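Local coordinates for KaiC domain-containing protein (Pyrococcus horikoshii, PDB 2ZTS) that probably binds ATP as a KaiC-like member of the P-loop NTPases, and here carries ADP and magnesium at sites between subunits, at residues K43-A48 with A79-D84; G15-D20 with A47-Y52. All coordinates share one frame; numbering follows the deposited sequence.

In the fold
Both contacts use helix 43-58, the helix that follows the P-loop, and they share Ala47 and Ala48. Their centres lie about 9 Å apart. Interaction 1 is part of the nucleotide site: its residues hold the phosphates, the magnesium ion and the adenine of ADP. Interaction 2 lies one turn further along the helix, with the side chain of Gln49 about 9 Å from the ADP. The two meet directly. Trp83 CH2 packs 3.3 Å from Gln49 OE1, and Phe46 CE1 lies 3.3 Å from Ile16 CD1. Asp84 N is hydrogen-bonded to Tyr52 OH at 3.0 Å, which ties the 79-84 loop to the same helix.

Interaction 1: K43-A48 with A79-D84; sequences KTTFAA and ASFGWD. With MG (magnesium ion), chain I; ADP (adenosine-5'-diphosphate), chain H.
In the P-loop (Walker A) nucleotide site, Thr45 at the start of helix 43-58 meets Phe81 of the loop that borders the adenine. Thr45 CG2 touches Phe81 CE2 at 3.7 Å, and the two side chains cross at about a right angle. Thr45 OG1 stands beside the backbone N (chi1 -67°), with the methyl CG2 anti to that N and directed at the Phe81 ring. OG1 and N then grip one alpha-phosphate oxygen: O1A of ADP is 2.8 Å from Thr45 OG1 and 2.9 Å from Thr45 N. Lys43 NZ reaches the beta-phosphate, 2.8 Å from ADP O1B, and also pairs with Glu180. Thr44 OG1 binds the magnesium ion at 2.2 Å; ADP O3B and four waters complete its six ligands.

At the other end of the nucleotide, Phe81 CE1 packs 3.4 Å from ADP C6. The amino N6 of ADP donates to Ser80 OG at 3.1 Å. An alanine in place of Phe81 would probably open a gap between the adenine and the Thr45 methyl and leave the base less firmly positioned. Behind Phe81, its CB sits over the centre of one face of the Trp83 ring. Thr45 O faces the edge of that indole, and Ala48 CB lies 4.3 Å from Trp83 CZ3. Gly82 ends the preceding helix in a Schellman motif.

Lys222 and Met223 of a neighbouring subunit also hydrogen-bond to the ADP. Within the chain, Ala48 and Trp83 both pack on Met78 of helix 71-79, Ala48 also meets Phe64 of strand 62-66, and Thr45 rests on Ile242 of strand 241-244.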
# COMPACT_ATOMS: atom_id res chain seq x y z
N LYS C 43 -2.62 1.20 -27.36
CA LYS C 43 -3.71 0.21 -27.29
C LYS C 43 -4.79 0.41 -28.33
O LYS C 43 -5.15 -0.51 -29.07
CB LYS C 43 -4.38 0.23 -25.93
CG LYS C 43 -3.49 -0.21 -24.77
CD LYS C 43 -4.24 -0.33 -23.54
CE LYS C 43 -4.69 1.00 -22.93
NZ LYS C 43 -3.73 2.08 -22.83
N THR C 44 -5.38 1.60 -28.32
CA THR C 44 -6.40 1.96 -29.29
C THR C 44 -5.98 1.77 -30.75
O THR C 44 -6.72 1.21 -31.55
CB THR C 44 -6.85 3.37 -28.99
OG1 THR C 44 -7.64 3.32 -27.83
CG2 THR C 44 -7.83 3.94 -30.04
N THR C 45 -4.78 2.21 -31.07
CA THR C 45 -4.16 2.13 -32.36
C THR C 45 -4.00 0.69 -32.86
O THR C 45 -4.41 0.36 -33.97
CB THR C 45 -2.80 2.85 -32.28
OG1 THR C 45 -3.08 4.24 -32.07
CG2 THR C 45 -2.07 2.85 -33.61
N PHE C 46 -3.40 -0.13 -32.03
CA PHE C 46 -3.20 -1.55 -32.26
C PHE C 46 -4.57 -2.27 -32.47
O PHE C 46 -4.74 -2.99 -33.44
CB PHE C 46 -2.50 -2.07 -31.03
CG PHE C 46 -2.04 -3.46 -31.12
CD1 PHE C 46 -0.71 -3.74 -31.20
CD2 PHE C 46 -2.96 -4.50 -31.12
CE1 PHE C 46 -0.29 -5.04 -31.28
CE2 PHE C 46 -2.54 -5.83 -31.20
CZ PHE C 46 -1.22 -6.11 -31.27
N ALA C 47 -5.56 -2.00 -31.63
CA ALA C 47 -6.93 -2.53 -31.79
C ALA C 47 -7.64 -2.07 -33.08
O ALA C 47 -8.34 -2.87 -33.74
CB ALA C 47 -7.77 -2.20 -30.63
N ALA C 48 -7.39 -0.82 -33.48
CA ALA C 48 -8.00 -0.28 -34.66
C ALA C 48 -7.36 -0.90 -35.89
O ALA C 48 -8.06 -1.21 -36.86
CB ALA C 48 -7.90 1.18 -34.69
N ALA C 79 -7.82 8.35 -39.59
CA ALA C 79 -7.49 8.93 -40.89
C ALA C 79 -6.04 9.42 -40.94
O ALA C 79 -5.46 9.42 -42.02
CB ALA C 79 -8.43 10.08 -41.25
N SER C 80 -5.45 9.77 -39.78
CA SER C 80 -4.08 10.24 -39.74
C SER C 80 -3.05 9.14 -40.03
O SER C 80 -1.90 9.44 -40.31
CB SER C 80 -3.77 11.01 -38.42
OG SER C 80 -3.67 10.19 -37.22
N PHE C 81 -3.47 7.88 -39.94
CA PHE C 81 -2.70 6.75 -40.46
C PHE C 81 -3.05 6.36 -41.93
O PHE C 81 -2.57 5.37 -42.47
CB PHE C 81 -2.86 5.51 -39.55
CG PHE C 81 -2.40 5.74 -38.14
CD1 PHE C 81 -1.11 6.19 -37.89
CD2 PHE C 81 -3.25 5.55 -37.08
CE1 PHE C 81 -0.69 6.43 -36.64
CE2 PHE C 81 -2.85 5.79 -35.80
CZ PHE C 81 -1.54 6.21 -35.57
N GLY C 82 -3.90 7.12 -42.57
CA GLY C 82 -4.35 6.71 -43.89
C GLY C 82 -5.48 5.71 -43.88
O GLY C 82 -5.75 5.12 -44.92
N TRP C 83 -6.14 5.49 -42.74
CA TRP C 83 -7.18 4.45 -42.67
C TRP C 83 -8.51 5.12 -42.79
O TRP C 83 -8.89 5.99 -41.97
CB TRP C 83 -7.11 3.57 -41.40
CG TRP C 83 -5.74 2.91 -41.13
CD1 TRP C 83 -4.82 2.50 -42.04
CD2 TRP C 83 -5.19 2.56 -39.84
NE1 TRP C 83 -3.75 1.89 -41.42
CE2 TRP C 83 -3.96 1.92 -40.07
CE3 TRP C 83 -5.64 2.69 -38.52
CZ2 TRP C 83 -3.15 1.51 -39.03
CZ3 TRP C 83 -4.86 2.26 -37.51
CH2 TRP C 83 -3.62 1.68 -37.76
N ASP C 84 -9.23 4.69 -43.84
CA ASP C 84 -10.55 5.18 -44.19
C ASP C 84 -11.65 4.24 -43.62
O ASP C 84 -12.18 3.33 -44.30
CB ASP C 84 -10.62 5.29 -45.73
CG ASP C 84 -11.83 6.10 -46.22
OD1 ASP C 84 -12.80 6.30 -45.48
OD2 ASP C 84 -11.89 6.59 -47.36
MG MG I . -7.01 4.39 -25.98
PB ADP H . -3.65 4.31 -25.69
O1B ADP H . -2.80 3.21 -25.20
O2B ADP H . -3.84 5.42 -24.64
O3B ADP H . -5.05 3.81 -26.21
PA ADP H . -3.17 5.32 -28.39
O1A ADP H . -3.39 4.11 -29.33
O2A ADP H . -4.34 6.27 -28.36
O3A ADP H . -2.72 4.88 -26.89
O5' ADP H . -1.81 5.96 -28.89
C5' ADP H . -1.73 7.27 -29.36
C4' ADP H . -0.30 7.63 -29.70
O4' ADP H . 0.13 7.28 -30.99
C3' ADP H . -0.11 9.13 -29.55
O3' ADP H . 0.00 9.41 -28.15
C2' ADP H . 1.10 9.38 -30.43
O2' ADP H . 2.29 9.16 -29.76
C1' ADP H . 0.98 8.30 -31.52
N9 ADP H . 0.33 8.78 -32.74
C8 ADP H . -1.01 9.14 -32.89
N7 ADP H . -1.23 9.49 -34.17
C5 ADP H . -0.04 9.39 -34.84
C6 ADP H . 0.32 9.62 -36.16
N6 ADP H . -0.61 9.75 -37.12
N1 ADP H . 1.64 9.39 -36.54
C2 ADP H . 2.58 8.94 -35.63
N3 ADP H . 2.21 8.70 -34.30
C4 ADP H . 0.93 8.93 -33.94
O HOH W 1 -6.58 6.03 -27.22
O HOH W 2 -6.47 5.02 -24.07
O HOH W 3 -8.87 5.18 -25.80
O HOH W 4 -7.58 2.64 -25.01

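Interaction 2: G15-D20 with A47-Y52; sequences GIPGFD and AAQFIY
The carboxamide of Gln49 is held at both ends. Its OE1 accepts a hydrogen bond from Ile242 N of strand 241-244, the stronger partner, while NE2 makes a weak bond to Gly15 O at 3.4 Å (153° at the hydrogen). The amide thus links helix 43-58, the helix after the P-loop, both to strand 241-244 and, weakly, to the loop between strands 11-12 and 27-28 in the KaiC-like ATPase fold. The Gln49 chain leaves with CG anti to the backbone N (chi1 -156°) and runs extended beyond it, which carries the amide out to the loop.

Two apolar groups of the loop pack against the nitrogen end of the amide. Ile16 CG1 lies 3.7 Å from Gln49 NE2, and Pro17 CD is at the same distance from that nitrogen. Both side chains pass Gln49 at a slant. The loop is also tied directly to strand 241-244, by backbone hydrogen bonds between Pro17 and Val244. Phe50, next on the helix, turns to Val140 and Ile176 of the central sheet.

The backbones come close where Gly15 meets the helix, with its CA 5.2 Å from Phe50 CA. Gly15 has phi 95°, and a beta carbon there would sit a tight 3.3 Å from Gln49 O.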
# COMPACT_ATOMS: atom_id res chain seq x y z
N GLY C 15 -2.69 -8.01 -38.63
CA GLY C 15 -2.69 -6.74 -39.31
C GLY C 15 -1.51 -5.86 -38.99
O GLY C 15 -1.42 -4.76 -39.53
N ILE C 16 -0.58 -6.33 -38.16
CA ILE C 16 0.50 -5.47 -37.64
C ILE C 16 1.83 -6.04 -38.14
O ILE C 16 2.24 -7.13 -37.70
CB ILE C 16 0.44 -5.40 -36.09
CG1 ILE C 16 -0.82 -4.59 -35.67
CG2 ILE C 16 1.76 -4.73 -35.53
CD1 ILE C 16 -1.38 -5.02 -34.44
N PRO C 17 2.48 -5.35 -39.08
CA PRO C 17 3.71 -5.88 -39.67
C PRO C 17 4.68 -6.17 -38.58
O PRO C 17 4.79 -5.40 -37.62
CB PRO C 17 4.19 -4.76 -40.59
CG PRO C 17 2.91 -3.97 -40.92
CD PRO C 17 2.07 -4.06 -39.70
N GLY C 18 5.33 -7.32 -38.69
CA GLY C 18 6.31 -7.73 -37.70
C GLY C 18 5.77 -8.55 -36.55
O GLY C 18 6.56 -9.17 -35.83
N PHE C 19 4.45 -8.62 -36.40
CA PHE C 19 3.83 -9.22 -35.23
C PHE C 19 3.45 -10.68 -35.37
O PHE C 19 3.59 -11.44 -34.41
CB PHE C 19 2.56 -8.43 -34.85
CG PHE C 19 2.04 -8.77 -33.52
CD1 PHE C 19 2.76 -8.40 -32.37
CD2 PHE C 19 0.85 -9.46 -33.38
CE1 PHE C 19 2.32 -8.74 -31.14
CE2 PHE C 19 0.38 -9.77 -32.13
CZ PHE C 19 1.11 -9.41 -31.00
N ASP C 20 2.91 -11.07 -36.51
CA ASP C 20 2.42 -12.44 -36.67
C ASP C 20 3.52 -13.45 -36.44
O ASP C 20 3.27 -14.49 -35.88
CB ASP C 20 1.77 -12.68 -38.04
CG ASP C 20 0.50 -11.89 -38.21
OD1 ASP C 20 -0.10 -11.47 -37.20
OD2 ASP C 20 0.04 -11.62 -39.35
N ALA C 47 -5.56 -2.00 -31.63
CA ALA C 47 -6.93 -2.53 -31.79
C ALA C 47 -7.64 -2.07 -33.08
O ALA C 47 -8.34 -2.87 -33.74
CB ALA C 47 -7.77 -2.20 -30.63
N ALA C 48 -7.39 -0.82 -33.48
CA ALA C 48 -8.00 -0.28 -34.66
C ALA C 48 -7.36 -0.90 -35.89
O ALA C 48 -8.06 -1.21 -36.86
CB ALA C 48 -7.90 1.18 -34.69
N GLN C 49 -6.04 -1.06 -35.85
CA GLN C 49 -5.30 -1.65 -36.93
C GLN C 49 -5.78 -3.07 -37.21
O GLN C 49 -5.96 -3.48 -38.38
CB GLN C 49 -3.80 -1.63 -36.61
CG GLN C 49 -2.88 -1.65 -37.82
CD GLN C 49 -1.46 -1.20 -37.47
OE1 GLN C 49 -1.30 -0.34 -36.61
NE2 GLN C 49 -0.44 -1.82 -38.09
N PHE C 50 -6.03 -3.81 -36.13
CA PHE C 50 -6.53 -5.18 -36.21
C PHE C 50 -7.85 -5.20 -36.96
O PHE C 50 -8.05 -6.07 -37.80
CB PHE C 50 -6.68 -5.75 -34.78
CG PHE C 50 -7.45 -7.08 -34.67
CD1 PHE C 50 -6.88 -8.28 -35.07
CD2 PHE C 50 -8.62 -7.15 -33.97
CE1 PHE C 50 -7.52 -9.48 -34.88
CE2 PHE C 50 -9.27 -8.38 -33.76
CZ PHE C 50 -8.71 -9.53 -34.21
N ILE C 51 -8.79 -4.31 -36.62
CA ILE C 51 -10.09 -4.31 -37.27
C ILE C 51 -9.98 -3.79 -38.70
O ILE C 51 -10.49 -4.40 -39.63
CB ILE C 51 -11.11 -3.43 -36.52
CG1 ILE C 51 -11.41 -3.98 -35.13
CG2 ILE C 51 -12.45 -3.35 -37.29
CD1 ILE C 51 -11.99 -5.36 -35.10
N TYR C 52 -9.27 -2.67 -38.85
CA TYR C 52 -9.15 -2.02 -40.14
C TYR C 52 -8.40 -2.87 -41.15
O TYR C 52 -8.84 -2.99 -42.29
CB TYR C 52 -8.45 -0.71 -40.04
CG TYR C 52 -8.44 0.02 -41.36
CD1 TYR C 52 -9.59 0.62 -41.82
CD2 TYR C 52 -7.30 0.09 -42.15
CE1 TYR C 52 -9.61 1.29 -43.08
CE2 TYR C 52 -7.31 0.77 -43.41
CZ TYR C 52 -8.47 1.36 -43.86
OH TYR C 52 -8.56 2.05 -45.08